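Local coordinates for mitochondrial antiviral signaling protein (MAVS) (Equus caballus, PDB 4O9L) that probably relays antiviral innate immune signals through a caspase recruitment domain that forms prion-like filaments, at residues 21-34 with 75-87. The protein carries 1 engineered substitution. Numbering follows the deposited sequence.
Engineered in segment 21-34: Arg29 (natural residue Glu).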
loop_
_atom_site.group_PDB
_atom_site.type_symbol
_atom_site.label_atom_id
_atom_site.label_comp_id
_atom_site.label_asym_id
_atom_site.label_seq_id
_atom_site.Cartn_x
_atom_site.Cartn_y
_atom_site.Cartn_z
ATOM N N ASN A 21 3.698 -3.338 -11.695
ATOM C CA ASN A 21 3.052 -4.569 -11.243
ATOM C C ASN A 21 1.840 -4.295 -10.366
ATOM O O ASN A 21 0.957 -5.156 -10.227
ATOM C CB ASN A 21 4.032 -5.443 -10.455
ATOM C CG ASN A 21 5.131 -6.027 -11.321
ATOM O OD1 ASN A 21 5.268 -5.678 -12.497
ATOM N ND2 ASN A 21 5.929 -6.928 -10.736
ATOM N N PHE A 22 1.807 -3.102 -9.769
ATOM C CA PHE A 22 0.798 -2.758 -8.770
ATOM C C PHE A 22 -0.278 -1.822 -9.322
ATOM O O PHE A 22 -1.152 -1.358 -8.589
ATOM C CB PHE A 22 1.486 -2.177 -7.518
ATOM C CG PHE A 22 2.320 -3.196 -6.776
ATOM C CD1 PHE A 22 1.742 -4.017 -5.816
ATOM C CD2 PHE A 22 3.659 -3.380 -7.086
ATOM C CE1 PHE A 22 2.493 -4.991 -5.156
ATOM C CE2 PHE A 22 4.419 -4.346 -6.433
ATOM C CZ PHE A 22 3.835 -5.151 -5.462
ATOM N N SER A 23 -0.236 -1.570 -10.627
ATOM C CA SER A 23 -1.089 -0.539 -11.222
ATOM C C SER A 23 -2.586 -0.862 -11.225
ATOM O O SER A 23 -3.417 0.028 -11.410
ATOM C CB SER A 23 -0.624 -0.206 -12.641
ATOM O OG SER A 23 -0.930 -1.265 -13.528
ATOM N N ARG A 24 -2.937 -2.126 -11.023
ATOM C CA ARG A 24 -4.346 -2.513 -11.049
ATOM C C ARG A 24 -5.029 -2.455 -9.681
ATOM O O ARG A 24 -6.206 -2.791 -9.556
ATOM C CB ARG A 24 -4.536 -3.881 -11.719
ATOM C CG ARG A 24 -4.609 -3.788 -13.247
ATOM C CD ARG A 24 -4.360 -5.139 -13.919
ATOM N NE ARG A 24 -3.036 -5.666 -13.592
ATOM C CZ ARG A 24 -1.913 -5.316 -14.213
ATOM N NH1 ARG A 24 -0.753 -5.841 -13.839
ATOM N NH2 ARG A 24 -1.949 -4.437 -15.204
ATOM N N ILE A 25 -4.297 -2.017 -8.660
ATOM C CA ILE A 25 -4.934 -1.671 -7.396
ATOM C C ILE A 25 -5.882 -0.519 -7.713
ATOM O O ILE A 25 -5.521 0.391 -8.466
ATOM C CB ILE A 25 -3.886 -1.214 -6.354
ATOM C CG1 ILE A 25 -2.944 -2.375 -6.018
ATOM C CG2 ILE A 25 -4.553 -0.656 -5.083
ATOM C CD1 ILE A 25 -1.822 -1.997 -5.061
ATOM N N HIS A 26 -7.103 -0.574 -7.192
ATOM C CA HIS A 26 -8.001 0.568 -7.274
ATOM C C HIS A 26 -7.967 1.247 -5.912
ATOM O O HIS A 26 -8.409 0.665 -4.920
ATOM C CB HIS A 26 -9.426 0.127 -7.598
ATOM C CG HIS A 26 -10.394 1.264 -7.730
ATOM N ND1 HIS A 26 -11.756 1.107 -7.576
ATOM C CD2 HIS A 26 -10.197 2.577 -8.008
ATOM C CE1 HIS A 26 -12.354 2.273 -7.750
ATOM N NE2 HIS A 26 -11.430 3.182 -8.010
ATOM N N VAL A 27 -7.440 2.465 -5.863
ATOM C CA VAL A 27 -7.207 3.136 -4.581
ATOM C C VAL A 27 -8.453 3.205 -3.700
ATOM O O VAL A 27 -8.409 2.872 -2.507
ATOM C CB VAL A 27 -6.616 4.554 -4.780
ATOM C CG1 VAL A 27 -6.662 5.363 -3.467
ATOM C CG2 VAL A 27 -5.194 4.454 -5.293
ATOM N N LEU A 28 -9.573 3.607 -4.284
ATOM C CA LEU A 28 -10.780 3.814 -3.495
ATOM C C LEU A 28 -11.258 2.518 -2.860
ATOM O O LEU A 28 -11.726 2.510 -1.725
ATOM C CB LEU A 28 -11.884 4.445 -4.344
ATOM C CG LEU A 28 -11.741 5.936 -4.655
ATOM C CD1 LEU A 28 -13.094 6.470 -5.165
ATOM C CD2 LEU A 28 -11.267 6.726 -3.433
ATOM N N ARG A 29 -11.121 1.417 -3.591
ATOM C CA ARG A 29 -11.525 0.118 -3.083
ATOM C C ARG A 29 -10.613 -0.396 -1.974
ATOM O O ARG A 29 -11.087 -1.013 -1.027
ATOM C CB ARG A 29 -11.578 -0.911 -4.216
ATOM C CG ARG A 29 -11.982 -2.287 -3.747
ATOM C CD ARG A 29 -12.096 -3.277 -4.895
ATOM N NE ARG A 29 -12.583 -4.559 -4.404
ATOM C CZ ARG A 29 -12.570 -5.681 -5.110
ATOM N NH1 ARG A 29 -13.036 -6.805 -4.572
ATOM N NH2 ARG A 29 -12.086 -5.672 -6.348
ATOM N N ILE A 30 -9.314 -0.139 -2.077
ATOM C CA ILE A 30 -8.379 -0.707 -1.107
ATOM C C ILE A 30 -8.317 0.066 0.217
ATOM O O ILE A 30 -8.106 -0.547 1.268
ATOM C CB ILE A 30 -6.956 -0.920 -1.691
ATOM C CG1 ILE A 30 -6.180 -1.942 -0.829
ATOM C CG2 ILE A 30 -6.206 0.416 -1.796
ATOM C CD1 ILE A 30 -4.860 -2.457 -1.449
ATOM N N LEU A 31 -8.524 1.389 0.161
ATOM C CA LEU A 31 -8.394 2.268 1.338
ATOM C C LEU A 31 -9.069 1.779 2.643
ATOM O O LEU A 31 -8.418 1.753 3.689
ATOM C CB LEU A 31 -8.842 3.706 1.021
ATOM C CG LEU A 31 -7.915 4.605 0.204
ATOM C CD1 LEU A 31 -8.580 5.958 -0.073
ATOM C CD2 LEU A 31 -6.588 4.817 0.927
ATOM N N PRO A 32 -10.366 1.393 2.591
ATOM C CA PRO A 32 -11.016 1.033 3.856
ATOM C C PRO A 32 -10.435 -0.234 4.490
ATOM O O PRO A 32 -10.678 -0.472 5.677
ATOM C CB PRO A 32 -12.478 0.779 3.448
ATOM C CG PRO A 32 -12.626 1.360 2.076
ATOM C CD PRO A 32 -11.288 1.238 1.448
ATOM N N TYR A 33 -9.706 -1.041 3.721
ATOM C CA TYR A 33 -9.125 -2.270 4.263
ATOM C C TYR A 33 -7.790 -2.053 4.975
ATOM O O TYR A 33 -7.352 -2.903 5.751
ATOM C CB TYR A 33 -8.953 -3.321 3.158
ATOM C CG TYR A 33 -10.254 -3.853 2.615
ATOM C CD1 TYR A 33 -11.014 -4.763 3.347
ATOM C CD2 TYR A 33 -10.731 -3.443 1.375
ATOM C CE1 TYR A 33 -12.221 -5.255 2.851
ATOM C CE2 TYR A 33 -11.931 -3.934 0.869
ATOM C CZ TYR A 33 -12.668 -4.833 1.616
ATOM O OH TYR A 33 -13.852 -5.319 1.124
ATOM N N LEU A 34 -7.140 -0.925 4.695
ATOM C CA LEU A 34 -5.815 -0.644 5.242
ATOM C C LEU A 34 -5.943 -0.088 6.652
ATOM O O LEU A 34 -5.935 1.127 6.849
ATOM C CB LEU A 34 -5.066 0.343 4.331
ATOM C CG LEU A 34 -4.783 -0.208 2.923
ATOM C CD1 LEU A 34 -4.465 0.910 1.929
ATOM C CD2 LEU A 34 -3.637 -1.216 2.948
ATOM N N LEU A 75 -1.211 -4.006 4.118
ATOM C CA LEU A 75 -1.309 -4.069 2.656
ATOM C C LEU A 75 -1.570 -5.478 2.134
ATOM O O LEU A 75 -2.401 -5.672 1.251
ATOM C CB LEU A 75 -0.042 -3.520 2.015
ATOM C CG LEU A 75 0.090 -3.587 0.491
ATOM C CD1 LEU A 75 -1.020 -2.779 -0.183
ATOM C CD2 LEU A 75 1.483 -3.050 0.100
ATOM N N ILE A 76 -0.853 -6.456 2.676
ATOM C CA ILE A 76 -1.039 -7.843 2.269
ATOM C C ILE A 76 -2.487 -8.258 2.497
ATOM O O ILE A 76 -3.130 -8.799 1.587
ATOM C CB ILE A 76 -0.077 -8.792 3.023
ATOM C CG1 ILE A 76 1.348 -8.605 2.494
ATOM C CG2 ILE A 76 -0.521 -10.267 2.888
ATOM C CD1 ILE A 76 2.414 -9.135 3.408
ATOM N N GLY A 77 -3.008 -7.995 3.696
ATOM C CA GLY A 77 -4.403 -8.315 3.992
ATOM C C GLY A 77 -5.381 -7.618 3.055
ATOM O O GLY A 77 -6.369 -8.206 2.587
ATOM N N ALA A 78 -5.106 -6.350 2.775
ATOM C CA ALA A 78 -5.989 -5.545 1.945
ATOM C C ALA A 78 -5.954 -6.004 0.489
ATOM O O ALA A 78 -6.987 -5.996 -0.201
ATOM C CB ALA A 78 -5.625 -4.068 2.057
ATOM N N LEU A 79 -4.772 -6.389 0.011
ATOM C CA LEU A 79 -4.659 -6.906 -1.352
ATOM C C LEU A 79 -5.507 -8.169 -1.530
ATOM O O LEU A 79 -6.212 -8.316 -2.529
ATOM C CB LEU A 79 -3.189 -7.145 -1.735
ATOM C CG LEU A 79 -2.399 -5.847 -1.957
ATOM C CD1 LEU A 79 -0.871 -6.085 -1.947
ATOM C CD2 LEU A 79 -2.842 -5.176 -3.259
ATOM N N ARG A 80 -5.447 -9.074 -0.558
ATOM C CA ARG A 80 -6.282 -10.274 -0.581
ATOM C C ARG A 80 -7.761 -9.908 -0.577
ATOM O O ARG A 80 -8.568 -10.486 -1.313
ATOM C CB ARG A 80 -5.963 -11.169 0.626
ATOM C CG ARG A 80 -4.590 -11.825 0.548
ATOM C CD ARG A 80 -4.201 -12.444 1.869
ATOM N NE ARG A 80 -2.886 -13.082 1.809
ATOM C CZ ARG A 80 -2.145 -13.349 2.879
ATOM N NH1 ARG A 80 -2.579 -13.009 4.089
ATOM N NH2 ARG A 80 -0.967 -13.938 2.741
ATOM N N ALA A 81 -8.120 -8.933 0.247
ATOM C CA ALA A 81 -9.523 -8.533 0.366
ATOM C C ALA A 81 -10.065 -7.857 -0.901
ATOM O O ALA A 81 -11.280 -7.764 -1.105
ATOM C CB ALA A 81 -9.709 -7.644 1.576
ATOM N N CYS A 82 -9.158 -7.387 -1.756
ATOM C CA CYS A 82 -9.532 -6.687 -2.979
ATOM C C CYS A 82 -9.194 -7.494 -4.224
ATOM O O CYS A 82 -8.951 -6.899 -5.278
ATOM C CB CYS A 82 -8.829 -5.320 -3.069
ATOM S SG CYS A 82 -9.380 -4.132 -1.822
ATOM N N GLU A 83 -9.153 -8.823 -4.096
ATOM C CA GLU A 83 -9.001 -9.724 -5.249
ATOM C C GLU A 83 -7.674 -9.521 -5.978
ATOM O O GLU A 83 -7.617 -9.522 -7.211
ATOM C CB GLU A 83 -10.165 -9.547 -6.225
ATOM C CG GLU A 83 -11.500 -9.830 -5.588
ATOM C CD GLU A 83 -12.676 -9.737 -6.536
ATOM O OE1 GLU A 83 -13.080 -10.785 -7.096
ATOM O OE2 GLU A 83 -13.193 -8.614 -6.717
ATOM N N LEU A 84 -6.619 -9.336 -5.194
ATOM C CA LEU A 84 -5.262 -9.167 -5.706
ATOM C C LEU A 84 -4.301 -10.027 -4.878
ATOM O O LEU A 84 -3.224 -9.568 -4.463
ATOM C CB LEU A 84 -4.866 -7.681 -5.697
ATOM C CG LEU A 84 -5.577 -6.803 -6.745
ATOM C CD1 LEU A 84 -5.372 -5.313 -6.464
ATOM C CD2 LEU A 84 -5.135 -7.130 -8.180
ATOM N N SER A 85 -4.702 -11.277 -4.640
ATOM C CA SER A 85 -3.948 -12.171 -3.764
ATOM C C SER A 85 -2.555 -12.499 -4.297
ATOM O O SER A 85 -1.656 -12.814 -3.521
ATOM C CB SER A 85 -4.713 -13.473 -3.490
ATOM O OG SER A 85 -5.841 -13.243 -2.667
ATOM N N GLY A 86 -2.379 -12.433 -5.617
ATOM C CA GLY A 86 -1.068 -12.634 -6.202
ATOM C C GLY A 86 -0.107 -11.527 -5.803
ATOM O O GLY A 86 1.066 -11.786 -5.501
ATOM N N LEU A 87 -0.595 -10.287 -5.797
ATOM C CA LEU A 87 0.223 -9.178 -5.322
ATOM C C LEU A 87 0.537 -9.370 -3.838
ATOM O O LEU A 87 1.665 -9.110 -3.407
ATOM C CB LEU A 87 -0.458 -7.832 -5.564
ATOM C CG LEU A 87 -0.752 -7.458 -7.026
ATOM C CD1 LEU A 87 -1.316 -6.038 -7.111
ATOM C CD2 LEU A 87 0.503 -7.584 -7.864
HETATM O O HOH W 1 -11.746 -7.650 -8.712
#
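In the helical bundle of this caspase recruitment domain, a death-fold module, the short helix 27-30 and its flanking turns pack on the C-terminal half of helix 71-81 and the start of helix 85-96, with Ile30, Tyr33 and Cys82 at the meeting point. Ile30 shows how a branched side chain fills such a seam: with CG1 anti to the backbone N (chi1 -160°), that branch comes to 3.6 Å from Ala78 CB, while its CD1 reaches Leu79 CD2 at 3.8 Å. Ile25 CD1 touches the same Leu79 methyl, its side chain crossing that of Leu79 at about a right angle. Leu34 CD2 packs on Ala78 CB from the far end of the segment. Leu84 CD1 lies against Ile25 CG1, and Leu87 CD1 meets Phe22 CD1, whose ring also packs on Tyr14 and Ile15 of helix 6-17.

Toward the surface, Ala81 CB sits over one face of the Tyr33 ring, 3.8 Å from its centroid, a CH-pi contact. Cys82 SG approaches the ring obliquely, 3.5 Å from Tyr33 CD2, and also touches the backbone of Ile30. Here a Schellman motif ends the helix, Leu84 N bonding to Leu79 O and Glu83 N to Arg80 O, with Glu83 at positive phi.

Arg29, an engineered residue in place of the natural Glu, extends past Cys82, its CG near SG and one guanidinium face over Cys82 O. At its end a salt bridge joins Arg29 NH1 to Glu83 OE2 at 2.8 Å; the oxygen lies near the guanidinium plane and is met on its anti side, with an N-H...O angle of 152° and the two planes 74° apart. A weaker bond runs from NH2 to that oxygen, and a water accepts from Arg29 NH2 while donating weakly to Glu83 OE2.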